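Local coordinates for mutT/nudix family protein (Listeria innocua, PDB 3I9X) that probably acts as a hydrolase of the Nudix family, the chain studied here being the part of a longer protein that carries the Nudix domain, at residues L101-V106 against I119-Y124; D31-T36 against D163-A168; N63-K68 against P156-H161. All coordinates share one frame; numbering follows the deposited sequence.

How the interactions relate
All three contacts lie in the Nudix domain. Interaction 2 is the buried one: strand 31-36 of the mixed sheet meets helix 163-168 mainly through apolar side chains, with no hydrogen bond between the segments. Interaction 1 is partly buried and is a backbone-bonded antiparallel hairpin with a bulge. It touches interaction 2 directly, because strands 118-126 and 27-40 are neighbours in the sheet; F123 O is a probable acceptor for I33 N, and the F104 ring packs near M164. Interaction 3 is at the surface, about 19 Å from interaction 1 between centres. It joins two loops by a carboxylate-to-backbone bond and side-chain packing, and it touches interaction 2 where L157 packs on L165.

Interaction 1 (L101-V106 against I119-Y124); sequences LIPFGV and ISRAFY
Strands 102-106 and 119-124 pair antiparallel, with a classic beta bulge where F104 and G105 both face A122. F104 N gives A122 O a bond of 2.9 Å, while the one from G105 N to the same oxygen is weak at 3.5 Å. Before the bulge I102 and Y124 form a hydrogen-bonded pair, joined in both directions. Their side chains run side by side. I102 CB sits over the centre of the Y124 ring, 3.7 Å from its centroid, and CG2 reaches CE2 of that ring. F104 CG is placed between its backbone N and carbonyl carbon (chi1 71°), and the ring turns back over the partner strand. A122 CB lies over one face of it, and Y124 N lies near its plane, at the edge. On the side of P103 and V106, R121 bends at chi2 (38°). P103 CB then rests over one guanidinium face, 3.3 Å from NH2. R121 NH1 donates to G105 O at 3.0 Å, from above the carbonyl plane. A122 N reaches that oxygen from the opposite face at 2.9 Å. V106 and R121 pack on V106 of the second subunit, so this end lies at the subunit interface. G105 O is thus gripped by two donors, one from the backbone and one from a side chain, and the arginine is tied to the hairpin by its guanidinium group.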
# COMPACT_ATOMS: atom_id res chain seq x y z
N LEU A 101 14.10 1.84 2.22
CA LEU A 101 13.04 2.50 1.52
C LEU A 101 11.84 2.51 2.45
O LEU A 101 11.47 1.44 2.97
CB LEU A 101 12.71 1.68 0.27
CG LEU A 101 13.79 1.66 -0.83
CD1 LEU A 101 13.35 0.72 -1.90
CD2 LEU A 101 13.99 3.05 -1.43
N ILE A 102 11.30 3.70 2.72
CA ILE A 102 10.19 3.87 3.63
C ILE A 102 8.85 3.90 2.82
O ILE A 102 8.67 4.73 1.95
CB ILE A 102 10.35 5.17 4.43
CG1 ILE A 102 11.75 5.22 5.09
CG2 ILE A 102 9.14 5.38 5.44
CD1 ILE A 102 12.10 3.96 5.95
N PRO A 103 7.94 2.97 3.10
CA PRO A 103 6.66 3.00 2.35
C PRO A 103 5.85 4.18 2.81
O PRO A 103 5.86 4.47 4.01
CB PRO A 103 5.96 1.70 2.73
CG PRO A 103 6.82 1.01 3.80
CD PRO A 103 8.11 1.77 3.95
N PHE A 104 5.22 4.91 1.91
CA PHE A 104 4.36 5.98 2.42
C PHE A 104 2.98 6.00 1.87
O PHE A 104 2.14 6.74 2.39
CB PHE A 104 5.00 7.38 2.34
CG PHE A 104 5.10 7.91 0.95
CD1 PHE A 104 4.13 8.73 0.45
CD2 PHE A 104 6.15 7.58 0.15
CE1 PHE A 104 4.21 9.19 -0.82
CE2 PHE A 104 6.24 8.09 -1.17
CZ PHE A 104 5.28 8.88 -1.63
N GLY A 105 2.74 5.28 0.80
CA GLY A 105 1.34 4.98 0.47
C GLY A 105 1.10 4.04 -0.69
O GLY A 105 2.02 3.35 -1.18
N VAL A 106 -0.16 3.98 -1.05
CA VAL A 106 -0.62 3.34 -2.26
C VAL A 106 -1.37 4.44 -3.03
O VAL A 106 -2.06 5.24 -2.44
CB VAL A 106 -1.49 2.12 -1.93
CG1 VAL A 106 -1.92 1.43 -3.15
CG2 VAL A 106 -0.66 1.13 -1.08
N ILE A 119 -1.86 0.39 -10.15
CA ILE A 119 -1.78 0.63 -8.72
C ILE A 119 -0.31 0.85 -8.41
O ILE A 119 0.55 0.03 -8.81
CB ILE A 119 -2.31 -0.59 -7.96
CG1 ILE A 119 -3.81 -0.79 -8.26
CG2 ILE A 119 -2.07 -0.45 -6.46
CD1 ILE A 119 -4.18 -2.28 -8.39
N SER A 120 -0.03 1.99 -7.77
CA SER A 120 1.32 2.34 -7.38
C SER A 120 1.57 2.19 -5.89
O SER A 120 0.87 2.77 -5.10
CB SER A 120 1.63 3.79 -7.76
OG SER A 120 2.72 4.25 -7.00
N ARG A 121 2.62 1.46 -5.54
CA ARG A 121 3.15 1.39 -4.20
C ARG A 121 4.31 2.39 -4.09
O ARG A 121 5.32 2.31 -4.79
CB ARG A 121 3.58 -0.06 -3.92
CG ARG A 121 4.17 -0.40 -2.51
CD ARG A 121 3.53 0.29 -1.45
NE ARG A 121 3.73 -0.32 -0.15
CZ ARG A 121 3.28 0.20 1.00
NH1 ARG A 121 2.63 1.35 1.01
NH2 ARG A 121 3.48 -0.46 2.15
N ALA A 122 4.14 3.38 -3.23
CA ALA A 122 5.10 4.47 -3.19
C ALA A 122 6.01 4.41 -1.96
O ALA A 122 5.57 4.08 -0.85
CB ALA A 122 4.37 5.75 -3.26
N PHE A 123 7.28 4.67 -2.18
CA PHE A 123 8.28 4.65 -1.14
C PHE A 123 9.03 5.97 -1.18
O PHE A 123 9.14 6.58 -2.27
CB PHE A 123 9.30 3.55 -1.41
CG PHE A 123 8.74 2.12 -1.42
CD1 PHE A 123 8.82 1.31 -0.27
CD2 PHE A 123 8.25 1.57 -2.59
CE1 PHE A 123 8.34 0.00 -0.26
CE2 PHE A 123 7.77 0.25 -2.61
CZ PHE A 123 7.80 -0.53 -1.44
N TYR A 124 9.58 6.41 -0.05
CA TYR A 124 10.65 7.41 -0.10
C TYR A 124 11.98 6.92 0.45
O TYR A 124 12.03 5.98 1.21
CB TYR A 124 10.27 8.68 0.63
CG TYR A 124 10.21 8.67 2.16
CD1 TYR A 124 11.34 8.83 2.94
CD2 TYR A 124 8.99 8.61 2.80
CE1 TYR A 124 11.25 8.91 4.33
CE2 TYR A 124 8.88 8.67 4.19
CZ TYR A 124 10.01 8.82 4.95
OH TYR A 124 9.87 8.87 6.33

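Interaction 2 (D31-T36 against D163-A168); sequences DMILTT and DMLKKA
I33 and M164 slide past each other in opposite directions between strand 31-36 and helix 163-168. The terminal CE of M164 comes to 3.9 Å from I33 CD1 and lies almost as near to I33 CG1. The M164 chain is bent at chi3 (20°), which brings the methyl round to the isoleucine. Its sulfur is left beside D31, with SD 3.9 Å from D31 CB. One helical turn further on, A168 also points at the strand. Its methyl meets both branches of I33: CB is 3.8 Å from CG2 and equally near CG1. L165 crosses I33 obliquely, but the modelled spacing of their end carbons is too short to be trusted. No hydrogen bond links the two segments. The segment axes approach to 9.6 Å and run at 52° to each other, so the helix lies aslant over the strand. V71 and I48 of neighbouring strands extend the same apolar layer. On the other face of the strand the side chains of M32 and L34 touch helix 82-94. The sheet is therefore packed between two helices, as in the alpha-beta-alpha sandwich of Nudix domains. D31 differs in its polar end: OD2 bonds S120 OG and T29 OG1, and also a bound glycerol. The contact itself is held by apolar packing, while the buried carboxylate of D31 is met by polar partners outside the two segments.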
# COMPACT_ATOMS: atom_id res chain seq x y z
N ASP A 31 7.00 3.10 -7.07
CA ASP A 31 7.48 4.47 -7.35
C ASP A 31 8.21 5.06 -6.14
O ASP A 31 7.78 4.89 -5.00
CB ASP A 31 6.29 5.34 -7.77
CG ASP A 31 5.71 4.90 -9.11
OD1 ASP A 31 6.52 4.79 -10.06
OD2 ASP A 31 4.48 4.62 -9.20
N MET A 32 9.30 5.77 -6.43
CA MET A 32 10.27 6.20 -5.44
C MET A 32 10.45 7.71 -5.37
O MET A 32 10.90 8.35 -6.32
CB MET A 32 11.64 5.60 -5.76
CG MET A 32 11.60 4.04 -6.01
SD MET A 32 13.28 3.26 -6.03
CE MET A 32 14.01 4.57 -4.96
N ILE A 33 10.11 8.29 -4.23
CA ILE A 33 10.48 9.66 -3.92
C ILE A 33 11.91 9.61 -3.39
O ILE A 33 12.16 9.17 -2.25
CB ILE A 33 9.54 10.24 -2.92
CG1 ILE A 33 8.15 10.32 -3.54
CG2 ILE A 33 9.96 11.58 -2.45
CD1 ILE A 33 8.06 11.39 -4.50
N LEU A 34 12.84 10.05 -4.22
CA LEU A 34 14.26 9.96 -3.93
C LEU A 34 14.83 11.30 -3.53
O LEU A 34 15.04 12.17 -4.39
CB LEU A 34 14.98 9.47 -5.18
CG LEU A 34 16.27 8.70 -5.08
CD1 LEU A 34 16.18 7.81 -3.85
CD2 LEU A 34 16.47 7.85 -6.37
N THR A 35 15.09 11.47 -2.24
CA THR A 35 15.47 12.78 -1.71
C THR A 35 16.84 12.86 -1.08
O THR A 35 17.44 11.84 -0.72
CB THR A 35 14.46 13.27 -0.69
OG1 THR A 35 14.59 12.56 0.53
CG2 THR A 35 13.02 13.11 -1.21
N THR A 36 17.34 14.09 -0.99
CA THR A 36 18.57 14.40 -0.26
C THR A 36 18.43 15.78 0.37
O THR A 36 17.43 16.47 0.16
CB THR A 36 19.82 14.34 -1.11
OG1 THR A 36 20.98 14.43 -0.27
CG2 THR A 36 19.87 15.45 -2.13
N ASP A 163 0.60 14.65 -6.43
CA ASP A 163 -0.00 14.12 -5.21
C ASP A 163 0.98 13.28 -4.42
O ASP A 163 1.07 13.43 -3.19
CB ASP A 163 -1.24 13.30 -5.54
CG ASP A 163 -2.37 14.16 -6.03
OD1 ASP A 163 -2.42 15.34 -5.59
OD2 ASP A 163 -3.18 13.69 -6.86
N MET A 164 1.74 12.43 -5.11
CA MET A 164 2.80 11.66 -4.48
C MET A 164 3.82 12.61 -3.79
O MET A 164 4.17 12.39 -2.64
CB MET A 164 3.54 10.76 -5.46
CG MET A 164 2.87 9.44 -5.93
SD MET A 164 4.09 8.39 -6.79
CE MET A 164 5.36 9.14 -6.11
N LEU A 165 4.28 13.66 -4.46
CA LEU A 165 5.29 14.51 -3.88
C LEU A 165 4.77 15.29 -2.69
O LEU A 165 5.53 15.49 -1.75
CB LEU A 165 5.94 15.51 -4.84
CG LEU A 165 6.61 15.13 -6.16
CD1 LEU A 165 7.56 16.28 -6.56
CD2 LEU A 165 7.31 13.80 -6.18
N LYS A 166 3.53 15.77 -2.75
CA LYS A 166 2.93 16.50 -1.64
C LYS A 166 2.76 15.61 -0.42
O LYS A 166 3.07 16.05 0.69
CB LYS A 166 1.58 17.12 -2.03
CG LYS A 166 1.67 18.28 -2.99
CD LYS A 166 0.29 18.79 -3.42
CE LYS A 166 0.28 20.31 -3.59
NZ LYS A 166 -1.07 20.82 -4.05
N LYS A 167 2.29 14.37 -0.59
CA LYS A 167 2.19 13.45 0.56
C LYS A 167 3.59 13.01 1.10
O LYS A 167 3.76 12.75 2.31
CB LYS A 167 1.30 12.26 0.25
N ALA A 168 4.60 12.94 0.23
CA ALA A 168 5.94 12.55 0.69
C ALA A 168 6.55 13.72 1.44
O ALA A 168 7.04 13.55 2.53
CB ALA A 168 6.83 12.13 -0.44

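Interaction 3 (N63-K68 against P156-H161); sequences NMEGGK and PLAFDH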
# COMPACT_ATOMS: atom_id res chain seq x y z
N ASN A 63 4.40 10.53 -26.75
CA ASN A 63 4.46 9.65 -25.56
C ASN A 63 3.31 10.01 -24.64
O ASN A 63 3.04 11.19 -24.45
CB ASN A 63 5.82 9.81 -24.83
CG ASN A 63 6.16 8.62 -23.87
OD1 ASN A 63 5.51 7.60 -23.91
ND2 ASN A 63 7.17 8.80 -23.01
N MET A 64 2.66 9.05 -24.02
CA MET A 64 1.78 9.39 -22.88
C MET A 64 2.58 10.17 -21.84
O MET A 64 3.74 9.88 -21.57
CB MET A 64 1.14 8.19 -22.19
CG MET A 64 -0.40 8.44 -21.88
SD MET A 64 -1.41 7.90 -23.36
CE MET A 64 -0.61 6.33 -23.78
N GLU A 65 1.92 11.18 -21.31
CA GLU A 65 2.53 12.12 -20.40
C GLU A 65 3.90 12.62 -20.88
O GLU A 65 4.75 12.92 -20.05
CB GLU A 65 2.62 11.48 -19.01
CG GLU A 65 1.25 11.12 -18.41
CD GLU A 65 0.44 12.35 -18.05
OE1 GLU A 65 0.45 12.80 -16.89
OE2 GLU A 65 -0.17 12.93 -18.94
N GLY A 66 4.12 12.71 -22.20
CA GLY A 66 5.42 13.07 -22.73
C GLY A 66 5.88 14.45 -22.27
O GLY A 66 5.08 15.38 -22.09
N GLY A 67 7.18 14.58 -22.06
CA GLY A 67 7.73 15.81 -21.57
C GLY A 67 7.45 16.19 -20.11
O GLY A 67 7.89 17.25 -19.68
N LYS A 68 6.73 15.34 -19.35
CA LYS A 68 6.38 15.66 -17.96
C LYS A 68 7.36 14.96 -17.02
O LYS A 68 7.87 13.89 -17.32
CB LYS A 68 4.95 15.24 -17.64
CG LYS A 68 3.89 16.07 -18.41
CD LYS A 68 2.49 15.55 -18.10
CE LYS A 68 1.37 16.39 -18.69
NZ LYS A 68 0.02 15.96 -18.14
N PRO A 156 5.69 20.71 -14.35
CA PRO A 156 4.71 19.86 -14.99
C PRO A 156 5.01 18.38 -14.72
O PRO A 156 5.98 17.84 -15.27
CB PRO A 156 4.87 20.19 -16.48
CG PRO A 156 6.28 20.71 -16.62
CD PRO A 156 6.71 21.23 -15.28
N LEU A 157 4.19 17.76 -13.85
CA LEU A 157 4.44 16.43 -13.30
C LEU A 157 3.54 15.36 -13.91
O LEU A 157 2.34 15.56 -14.04
CB LEU A 157 4.26 16.46 -11.78
CG LEU A 157 5.36 17.14 -10.94
CD1 LEU A 157 4.90 17.43 -9.55
CD2 LEU A 157 6.65 16.31 -10.89
N ALA A 158 4.11 14.21 -14.27
CA ALA A 158 3.37 13.11 -14.85
C ALA A 158 2.37 12.45 -13.86
O ALA A 158 2.61 12.42 -12.64
CB ALA A 158 4.36 12.05 -15.41
N PHE A 159 1.24 11.99 -14.39
CA PHE A 159 0.29 11.11 -13.66
C PHE A 159 -0.19 11.82 -12.43
O PHE A 159 -0.53 13.01 -12.48
CB PHE A 159 0.96 9.76 -13.30
CG PHE A 159 1.71 9.11 -14.44
CD1 PHE A 159 3.10 8.99 -14.39
CD2 PHE A 159 1.04 8.56 -15.52
CE1 PHE A 159 3.81 8.38 -15.43
CE2 PHE A 159 1.75 7.96 -16.57
CZ PHE A 159 3.12 7.88 -16.52
N ASP A 160 -0.25 11.12 -11.30
CA ASP A 160 -0.61 11.80 -10.05
C ASP A 160 0.62 12.17 -9.25
O ASP A 160 0.53 12.31 -8.03
CB ASP A 160 -1.57 10.94 -9.19
CG ASP A 160 -1.04 9.56 -8.89
OD1 ASP A 160 0.04 9.16 -9.39
OD2 ASP A 160 -1.74 8.82 -8.20
N HIS A 161 1.77 12.30 -9.89
CA HIS A 161 3.00 12.45 -9.14
C HIS A 161 3.10 13.71 -8.29
O HIS A 161 3.88 13.70 -7.31
CB HIS A 161 4.25 12.24 -9.99
CG HIS A 161 4.43 10.82 -10.39
ND1 HIS A 161 5.56 10.34 -11.02
CD2 HIS A 161 3.59 9.77 -10.27
CE1 HIS A 161 5.41 9.05 -11.27
NE2 HIS A 161 4.23 8.68 -10.81
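E65 reaches from loop 63-68 to the backbone of loop 156-161, and here the contact is tight. Its OE1 accepts F159 N at 2.7 Å in an almost straight bond, 174° at the hydrogen. The oxygen uses its anti lone pair, the one away from OE2. The first torsion of E65 (chi1 -62°) sets CG beside the backbone N and over one face of the F159 ring, 4.1 Å from the centroid, in a CH-pi contact. The bend at chi2 turns the carboxylate from there to F159 N. The carboxylate and ring planes are 49° apart, so the two groups are not stacked. A158 CB touches both E65 CB, at 4.0 Å, and K68 CB, at 3.9 Å. This methyl belongs to the one buried residue that takes part.

The other side is looser. K68 lies against the partner loop by its backbone CA, which meets P156 O, and by CB to CD, with CB 3.6 Å from A158 N. Beyond CG the chain is extended, and NZ leads away from loop 156-161. NZ turns instead to E65 of its own loop and forms a salt bridge with OE2 at 3.1 Å; its bond to OE1 is weak. P156 lies exposed at this end, and its ring stays clear of close contact with K68.

Two turns shape the site: a type II turn from E65 to K68 and a type II' turn from A158 to H161. Strand 69-75 lies alongside, with W69 bonded to the backbone of P156 and A158. At the far end, H161 bonds V71 N and a bound glycerol. The carboxylate is the polar link between the loops, with OE1 holding the partner's backbone and OE2 the lysine. The ammonium would probably stabilise the glutamate in its charged form.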